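Local coordinates for protein major allergen Alt a 1 (Alternaria alternata, PDB 3V0R) that may bind and inhibit the beta-glucanase activity of plant thaumatin-like proteins, and forms a disulfide-linked homodimer of beta-barrel subunits, at residues Ile18-Gly23 and Gly35-Ala40; Leu46-Ser51 and Tyr63-Asn68; Thr99-Cys104 and Gly118-Tyr123. All blocks are in the same frame, centred on the assembly; numbering follows the deposited sequence.

Contact 1. Residues Ile18-Gly23 and Gly35-Ala40; sequences ISEFYG and GFNIKA. With 0FU (2,5,6-triaminopyrimidin-4-ol), chain M; 0FU (2,5,6-triaminopyrimidin-4-ol), chain K.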
# COMPACT_ATOMS: atom_id res chain seq x y z
N ILE A 18 17.47 5.43 -12.24
CA ILE A 18 17.31 4.55 -11.12
C ILE A 18 18.13 5.19 -9.99
O ILE A 18 19.28 5.60 -10.16
CB ILE A 18 17.81 3.11 -11.35
CG1 ILE A 18 17.26 2.56 -12.66
CG2 ILE A 18 17.50 2.24 -10.10
CD1 ILE A 18 15.76 2.25 -12.67
N SER A 19 17.52 5.32 -8.85
CA SER A 19 18.16 5.96 -7.70
C SER A 19 17.61 5.39 -6.37
O SER A 19 16.61 4.64 -6.33
CB SER A 19 17.93 7.49 -7.69
OG SER A 19 16.55 7.76 -7.63
N GLU A 20 18.29 5.77 -5.29
CA GLU A 20 17.90 5.32 -3.92
C GLU A 20 17.69 3.81 -3.76
O GLU A 20 16.76 3.27 -3.14
CB GLU A 20 16.74 6.20 -3.37
CG GLU A 20 16.70 7.73 -3.70
CD GLU A 20 18.04 8.61 -3.73
OE1 GLU A 20 17.99 9.43 -4.63
OE2 GLU A 20 19.06 8.61 -2.90
N PHE A 21 18.63 3.06 -4.33
CA PHE A 21 18.66 1.63 -4.10
C PHE A 21 18.80 1.37 -2.61
O PHE A 21 19.55 2.05 -1.92
CB PHE A 21 19.89 0.99 -4.79
CG PHE A 21 20.05 -0.47 -4.52
CD1 PHE A 21 19.24 -1.37 -5.11
CD2 PHE A 21 20.95 -0.91 -3.60
CE1 PHE A 21 19.40 -2.73 -4.90
CE2 PHE A 21 21.12 -2.27 -3.32
CZ PHE A 21 20.32 -3.18 -3.97
N TYR A 22 18.03 0.41 -2.11
CA TYR A 22 18.15 -0.08 -0.74
C TYR A 22 18.09 -1.58 -0.78
O TYR A 22 17.46 -2.14 -1.64
CB TYR A 22 17.00 0.44 0.16
CG TYR A 22 17.00 0.01 1.63
CD1 TYR A 22 17.52 0.84 2.66
CD2 TYR A 22 16.41 -1.19 2.04
CE1 TYR A 22 17.47 0.47 4.01
CE2 TYR A 22 16.39 -1.58 3.39
CZ TYR A 22 16.93 -0.77 4.36
OH TYR A 22 16.83 -1.13 5.69
N GLY A 23 18.71 -2.23 0.18
CA GLY A 23 18.48 -3.65 0.42
C GLY A 23 18.92 -4.07 1.81
O GLY A 23 19.76 -3.43 2.41
N GLY A 35 14.77 -2.58 -2.96
CA GLY A 35 14.02 -1.56 -3.64
C GLY A 35 14.83 -0.44 -4.25
O GLY A 35 16.00 -0.26 -3.94
N PHE A 36 14.16 0.36 -5.09
CA PHE A 36 14.81 1.47 -5.77
C PHE A 36 13.76 2.34 -6.40
O PHE A 36 12.61 1.94 -6.50
CB PHE A 36 15.82 0.96 -6.84
CG PHE A 36 15.23 -0.03 -7.76
CD1 PHE A 36 15.31 -1.40 -7.46
CD2 PHE A 36 14.58 0.37 -8.94
CE1 PHE A 36 14.73 -2.33 -8.30
CE2 PHE A 36 13.99 -0.58 -9.78
CZ PHE A 36 14.07 -1.92 -9.46
N ASN A 37 14.10 3.57 -6.71
CA ASN A 37 13.18 4.53 -7.32
C ASN A 37 13.43 4.55 -8.81
O ASN A 37 14.62 4.42 -9.26
CB ASN A 37 13.42 5.94 -6.77
CG ASN A 37 12.96 6.10 -5.31
OD1 ASN A 37 12.12 5.30 -4.80
ND2 ASN A 37 13.45 7.19 -4.64
N ILE A 38 12.37 4.68 -9.59
CA ILE A 38 12.46 4.77 -11.07
C ILE A 38 11.79 6.05 -11.52
O ILE A 38 10.62 6.32 -11.11
CB ILE A 38 11.73 3.64 -11.72
CG1 ILE A 38 12.31 2.29 -11.28
CG2 ILE A 38 11.71 3.80 -13.26
CD1 ILE A 38 11.65 1.13 -12.01
N LYS A 39 12.46 6.85 -12.31
CA LYS A 39 11.93 8.14 -12.77
C LYS A 39 12.13 8.36 -14.24
O LYS A 39 13.23 8.12 -14.76
CB LYS A 39 12.59 9.27 -11.96
CG LYS A 39 11.94 10.62 -12.13
CD LYS A 39 12.62 11.73 -11.35
CE LYS A 39 11.68 12.92 -11.17
NZ LYS A 39 11.16 13.42 -12.47
N ALA A 40 11.12 8.84 -14.94
CA ALA A 40 11.29 9.23 -16.34
C ALA A 40 12.25 10.39 -16.44
O ALA A 40 12.37 11.18 -15.49
CB ALA A 40 9.95 9.62 -16.98
C4 0FU M . 10.46 0.45 -0.52
N3 0FU M . 11.15 -0.62 -0.12
C2 0FU M . 12.49 -0.68 -0.34
NAA 0FU M . 13.12 -1.79 0.09
N1 0FU M . 13.16 0.34 -0.95
C6 0FU M . 12.50 1.43 -1.37
NAB 0FU M . 13.13 2.43 -2.00
C5 0FU M . 11.12 1.49 -1.14
NAC 0FU M . 10.36 2.52 -1.52
O4 0FU M . 9.12 0.59 -0.33
C4 0FU K . 11.23 1.79 2.12
N3 0FU K . 11.25 2.96 1.44
C2 0FU K . 12.43 3.58 1.23
NAA 0FU K . 12.44 4.75 0.57
N1 0FU K . 13.61 3.06 1.66
C6 0FU K . 13.61 1.92 2.37
NAB 0FU K . 14.68 1.30 2.89
C5 0FU K . 12.43 1.28 2.58
NAC 0FU K . 12.47 0.15 3.25
O4 0FU K . 10.10 1.04 2.40
O HOH W 1 14.97 7.67 -9.84
O HOH W 2 14.15 3.80 -2.82
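S19 and N37 form a hydrogen-bonded antiparallel pair: N37 N donates to S19 O at 2.8 Å, and S19 N returns a bond to N37 O. Y22 and G35 repeat the arrangement, Y22 N reaching G35 O at 2.8 Å. The sum of paired residue numbers rises from 56 to 57 between these pairs, because E20 and F21 face the single residue F36: a beta bulge, in which E20 has positive phi (50°). Its carbonyl is taken up by a water 2.7 Å from E20 O. Beside the bulge, N37 ND2 lies 3.4 Å from E20 CG, while N37 OD1 bonds to T49 of the next strand and E20 OE1 to N109 of the second subunit. On the face of I18 and I38, I18 CG2 stands 3.7 Å from F36 CD2. I18 CG1 lies anti to the carbonyl carbon (chi1 -49°), and its CD1 runs on to I38 CG1, 3.7 Å away; the two side chains run alongside each other. On the face of S19 and N37, G35 CA approaches N1 of the chain M triaminopyrimidinol at 3.4 Å. The arrangement is a bulged beta hairpin of the barrel, the face of Y22 and G35 lining the triaminopyrimidinol pocket.

Contact 2. Residues Leu46-Ser51 and Tyr63-Asn68; sequences LDFTCS and YSCGEN. With 0FU (2,5,6-triaminopyrimidin-4-ol), chain M.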
# COMPACT_ATOMS: atom_id res chain seq x y z
N LEU A 46 6.20 9.89 -14.67
CA LEU A 46 6.53 8.65 -14.03
C LEU A 46 7.65 8.77 -12.98
O LEU A 46 8.77 9.24 -13.25
CB LEU A 46 6.93 7.66 -15.14
CG LEU A 46 7.34 6.27 -14.72
CD1 LEU A 46 6.02 5.59 -14.40
CD2 LEU A 46 8.10 5.56 -15.84
N ASP A 47 7.35 8.28 -11.78
CA ASP A 47 8.23 8.39 -10.66
C ASP A 47 7.67 7.50 -9.59
O ASP A 47 6.69 7.86 -8.93
CB ASP A 47 8.29 9.85 -10.19
CG ASP A 47 9.44 10.13 -9.24
OD1 ASP A 47 10.12 9.19 -8.81
OD2 ASP A 47 9.65 11.31 -8.90
N PHE A 48 8.25 6.32 -9.39
CA PHE A 48 7.69 5.40 -8.46
C PHE A 48 8.73 4.48 -7.86
O PHE A 48 9.89 4.46 -8.30
CB PHE A 48 6.63 4.58 -9.14
CG PHE A 48 7.13 3.68 -10.18
CD1 PHE A 48 7.20 2.29 -9.93
CD2 PHE A 48 7.53 4.13 -11.37
CE1 PHE A 48 7.66 1.43 -10.88
CE2 PHE A 48 8.01 3.29 -12.35
CZ PHE A 48 8.04 1.92 -12.12
N THR A 49 8.31 3.77 -6.82
CA THR A 49 9.17 2.79 -6.15
C THR A 49 8.92 1.40 -6.65
O THR A 49 7.76 0.96 -6.87
CB THR A 49 9.02 2.86 -4.63
OG1 THR A 49 9.31 4.18 -4.21
CG2 THR A 49 10.11 1.95 -3.96
N CYS A 50 9.99 0.71 -6.94
CA CYS A 50 9.92 -0.65 -7.27
C CYS A 50 10.57 -1.43 -6.11
O CYS A 50 11.71 -1.17 -5.77
CB CYS A 50 10.67 -0.80 -8.61
SG CYS A 50 10.68 -2.47 -9.22
N SER A 51 9.83 -2.36 -5.49
CA SER A 51 10.39 -3.10 -4.36
C SER A 51 9.79 -4.44 -4.18
O SER A 51 8.69 -4.73 -4.67
CB SER A 51 10.16 -2.29 -3.09
OG SER A 51 8.78 -2.26 -2.79
N TYR A 63 9.81 -10.24 -9.93
CA TYR A 63 8.96 -9.73 -8.89
C TYR A 63 8.23 -8.55 -9.48
O TYR A 63 8.78 -7.79 -10.24
CB TYR A 63 9.79 -9.28 -7.67
CG TYR A 63 10.45 -10.40 -6.93
CD1 TYR A 63 9.72 -11.12 -5.99
CD2 TYR A 63 11.78 -10.73 -7.13
CE1 TYR A 63 10.30 -12.18 -5.28
CE2 TYR A 63 12.35 -11.82 -6.43
CZ TYR A 63 11.60 -12.51 -5.51
OH TYR A 63 12.16 -13.55 -4.81
N SER A 64 6.98 -8.36 -9.05
CA SER A 64 6.25 -7.18 -9.40
C SER A 64 6.91 -6.00 -8.76
O SER A 64 7.39 -6.10 -7.64
CB SER A 64 4.81 -7.34 -8.89
OG SER A 64 4.11 -6.16 -9.24
N CYS A 65 6.92 -4.84 -9.41
CA CYS A 65 7.42 -3.64 -8.74
C CYS A 65 6.56 -3.18 -7.57
O CYS A 65 7.05 -2.50 -6.69
CB CYS A 65 7.59 -2.49 -9.74
SG CYS A 65 9.14 -2.58 -10.66
N GLY A 66 5.28 -3.51 -7.58
CA GLY A 66 4.33 -3.17 -6.51
C GLY A 66 3.00 -3.91 -6.79
O GLY A 66 2.94 -4.76 -7.70
N GLU A 67 1.96 -3.66 -6.00
CA GLU A 67 0.71 -4.47 -6.07
C GLU A 67 0.07 -4.32 -7.46
O GLU A 67 -0.41 -5.30 -8.06
CB GLU A 67 -0.34 -4.07 -4.98
N ASN A 68 0.04 -3.09 -7.94
CA ASN A 68 -0.62 -2.80 -9.19
C ASN A 68 0.32 -2.91 -10.38
O ASN A 68 -0.14 -3.10 -11.49
CB ASN A 68 -1.25 -1.38 -9.14
CG ASN A 68 -2.55 -1.31 -8.31
OD1 ASN A 68 -3.47 -2.19 -8.36
ND2 ASN A 68 -2.64 -0.24 -7.52
C4 0FU M . 10.46 0.45 -0.52
N3 0FU M . 11.15 -0.62 -0.12
C2 0FU M . 12.49 -0.68 -0.34
NAA 0FU M . 13.12 -1.79 0.09
N1 0FU M . 13.16 0.34 -0.95
C6 0FU M . 12.50 1.43 -1.37
NAB 0FU M . 13.13 2.43 -2.00
C5 0FU M . 11.12 1.49 -1.14
NAC 0FU M . 10.36 2.52 -1.52
O4 0FU M . 9.12 0.59 -0.33
O HOH W 3 6.75 -6.95 -5.20
O HOH W 4 6.98 -0.83 -4.50
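C50 and C65 are joined by a disulfide, their SG atoms 2.1 Å apart, and the other side chains are arranged about it. The two cysteines reach the bond differently: C50 SG lies anti to its backbone N (chi1 -179°), whereas C65 SG lies beside its own N, anti to the carbonyl carbon. A chi3 of -71° closes the bridge with a left-handed twist. F48 flanks it, presenting a ring edge: C65 CB sits near the ring plane, 4.1 Å from F48 CE1, so the aromatic borders the bridge without stacking on it. M71 and F73 also touch C65, placing the disulfide among apolar side chains.

One direct backbone hydrogen bond accompanies the covalent link. S51 N donates to C65 O at 3.0 Å with an N-H...O angle of 165°, the donor somewhat tilted from the carbonyl plane. Two waters extend this connection: one bridges S51 O and S64 O, and the other joins S51 OG to C65 O. C65 O therefore accepts hydrogen bonds from the S51 amide and from a water.

T49 and S51 turn to the other side of their strand, where S51 CB lies 3.5 Å from N3 of the chain M triaminopyrimidinol. The alternation is evident: F48 points toward 63-68, while S51 points away from it. With segment 63-68 mostly loop and no beta bridge between the two segments, the arrangement is a disulfide cross-link from strand 47-53 to the loop directly following strand 63-64, tying the two strands outermost within this chain across the barrel closure.

Contact 3. Residues Thr99-Cys104 and Gly118-Tyr123; sequences TLPNYC and GVADAY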
# COMPACT_ATOMS: atom_id res chain seq x y z
N THR A 99 23.66 -1.89 -13.70
CA THR A 99 24.32 -2.19 -12.46
C THR A 99 23.89 -1.10 -11.49
O THR A 99 23.89 0.10 -11.85
CB THR A 99 25.89 -2.15 -12.61
OG1 THR A 99 26.33 -3.21 -13.49
CG2 THR A 99 26.54 -2.38 -11.25
N LEU A 100 23.56 -1.48 -10.26
CA LEU A 100 23.17 -0.47 -9.23
C LEU A 100 24.25 -0.51 -8.14
O LEU A 100 24.21 -1.31 -7.24
CB LEU A 100 21.82 -0.82 -8.65
CG LEU A 100 20.67 -1.08 -9.58
CD1 LEU A 100 19.36 -1.21 -8.84
CD2 LEU A 100 20.51 0.04 -10.64
N PRO A 101 25.26 0.36 -8.24
CA PRO A 101 26.37 0.29 -7.29
C PRO A 101 25.86 0.63 -5.91
O PRO A 101 25.03 1.57 -5.73
CB PRO A 101 27.31 1.40 -7.75
CG PRO A 101 26.84 1.83 -9.09
CD PRO A 101 25.44 1.43 -9.24
N ASN A 102 26.33 -0.13 -4.95
CA ASN A 102 25.89 0.10 -3.59
C ASN A 102 26.94 -0.27 -2.54
O ASN A 102 27.93 -0.96 -2.86
CB ASN A 102 24.60 -0.67 -3.39
CG ASN A 102 24.78 -2.16 -3.49
OD1 ASN A 102 25.10 -2.79 -2.51
ND2 ASN A 102 24.68 -2.72 -4.69
N TYR A 103 26.76 0.20 -1.32
CA TYR A 103 27.65 -0.10 -0.21
C TYR A 103 26.86 -0.72 0.93
O TYR A 103 25.76 -0.17 1.27
CB TYR A 103 28.29 1.21 0.24
CG TYR A 103 29.27 1.00 1.35
CD1 TYR A 103 30.46 0.32 1.12
CD2 TYR A 103 29.01 1.45 2.64
CE1 TYR A 103 31.38 0.09 2.16
CE2 TYR A 103 29.91 1.24 3.68
CZ TYR A 103 31.09 0.56 3.43
OH TYR A 103 31.96 0.35 4.47
N CYS A 104 27.33 -1.84 1.48
CA CYS A 104 26.68 -2.51 2.59
C CYS A 104 27.43 -2.29 3.88
O CYS A 104 28.67 -2.33 3.93
CB CYS A 104 26.56 -4.06 2.39
SG CYS A 104 25.74 -4.52 0.83
N GLY A 118 22.34 2.58 -2.31
CA GLY A 118 22.94 3.02 -3.56
C GLY A 118 23.97 4.14 -3.28
O GLY A 118 23.79 4.96 -2.34
N VAL A 119 25.07 4.11 -4.02
CA VAL A 119 26.08 5.17 -3.97
C VAL A 119 26.11 6.03 -5.24
O VAL A 119 26.80 7.04 -5.28
CB VAL A 119 27.47 4.63 -3.64
CG1 VAL A 119 27.44 3.97 -2.28
CG2 VAL A 119 27.99 3.68 -4.71
N ALA A 120 25.32 5.65 -6.25
CA ALA A 120 25.27 6.38 -7.51
C ALA A 120 23.98 6.07 -8.21
O ALA A 120 23.45 4.96 -8.08
CB ALA A 120 26.41 5.98 -8.43
N ASP A 121 23.49 7.03 -9.00
CA ASP A 121 22.34 6.77 -9.84
C ASP A 121 22.79 5.91 -11.03
O ASP A 121 23.98 5.85 -11.31
CB ASP A 121 21.80 8.07 -10.39
CG ASP A 121 21.10 8.92 -9.34
OD1 ASP A 121 20.90 8.55 -8.22
OD2 ASP A 121 20.72 10.04 -9.71
N ALA A 122 21.85 5.25 -11.71
CA ALA A 122 22.09 4.49 -12.93
C ALA A 122 20.99 4.86 -13.91
O ALA A 122 19.92 5.26 -13.51
CB ALA A 122 22.04 2.96 -12.67
N TYR A 123 21.26 4.72 -15.20
CA TYR A 123 20.31 5.02 -16.24
C TYR A 123 20.04 3.78 -17.03
O TYR A 123 20.98 3.03 -17.39
CB TYR A 123 20.86 6.13 -17.07
CG TYR A 123 20.83 7.44 -16.34
CD1 TYR A 123 21.86 7.81 -15.48
CD2 TYR A 123 19.72 8.29 -16.44
CE1 TYR A 123 21.75 8.99 -14.72
CE2 TYR A 123 19.65 9.48 -15.76
CZ TYR A 123 20.65 9.83 -14.91
OH TYR A 123 20.53 10.99 -14.24
O HOH W 5 22.78 2.37 -7.34
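The backbones form one antiparallel, non-hydrogen-bonded pair at N102 and G118, with CA atoms 4.2 Å apart, before diverging so that L100 and A122 have CA atoms 6.3 Å apart. V119 N donates to P101 O at 3.1 Å; the N-H...O angle is 165°, but the donor stands above the carbonyl plane, 38° out of it. The same oxygen accepts a hydrogen bond from a water that also donates to A120 O, bridging the widening strands, and G118 CA adds a CA-H...O contact.

V119 divides its two methyl groups between neighbouring residues. With CG1 anti to the carbonyl carbon (chi1 -61°), that branch reaches Y103 CB at 3.8 Å, while CG2 meets P101 CB at 3.9 Å. Farther along, A122 CB points toward the other segment, approaching T99 O at 3.5 Å and L100 CD2 at 3.9 Å. P101 CG also packs loosely against A120 CB.

N102 turns its amide back along its own strand: ND2 donates to L100 O at 3.0 Å, and L100 O lies in the amide plane. This bond, with a weaker one from ND2 to S80, helps orient the carboxamide. Beyond the paired end, C104 is disulfide-bonded to C116 within the same hairpin.

The hairpin here thus relies on a water and apolar contacts more than on regular pairing, and the buried, partnerless A120 N is a probable energetic cost.

How the contacts relate
Along the chain the contacts come in series, contact 1 closing before contact 2 opens and contact 2 before contact 3. All belong to one antiparallel sheet. Contact 1 lies between the others: strand 33-40 neighbours strand 47-53 of contact 2, and strand 15-25 neighbours strand 114-128 of contact 3. Its centre is about 10 Å from that of contact 2 and about 9 Å from that of contact 3. Contacts 2 and 3, with centres about 18 Å apart, lie on opposite sides of the chain's centre and do not touch. Contacts 1 and 2 share a bound triaminopyrimidinol; contact 1 thus lies at both the ligand pocket and the interface with the second subunit, which contact 3 also touches.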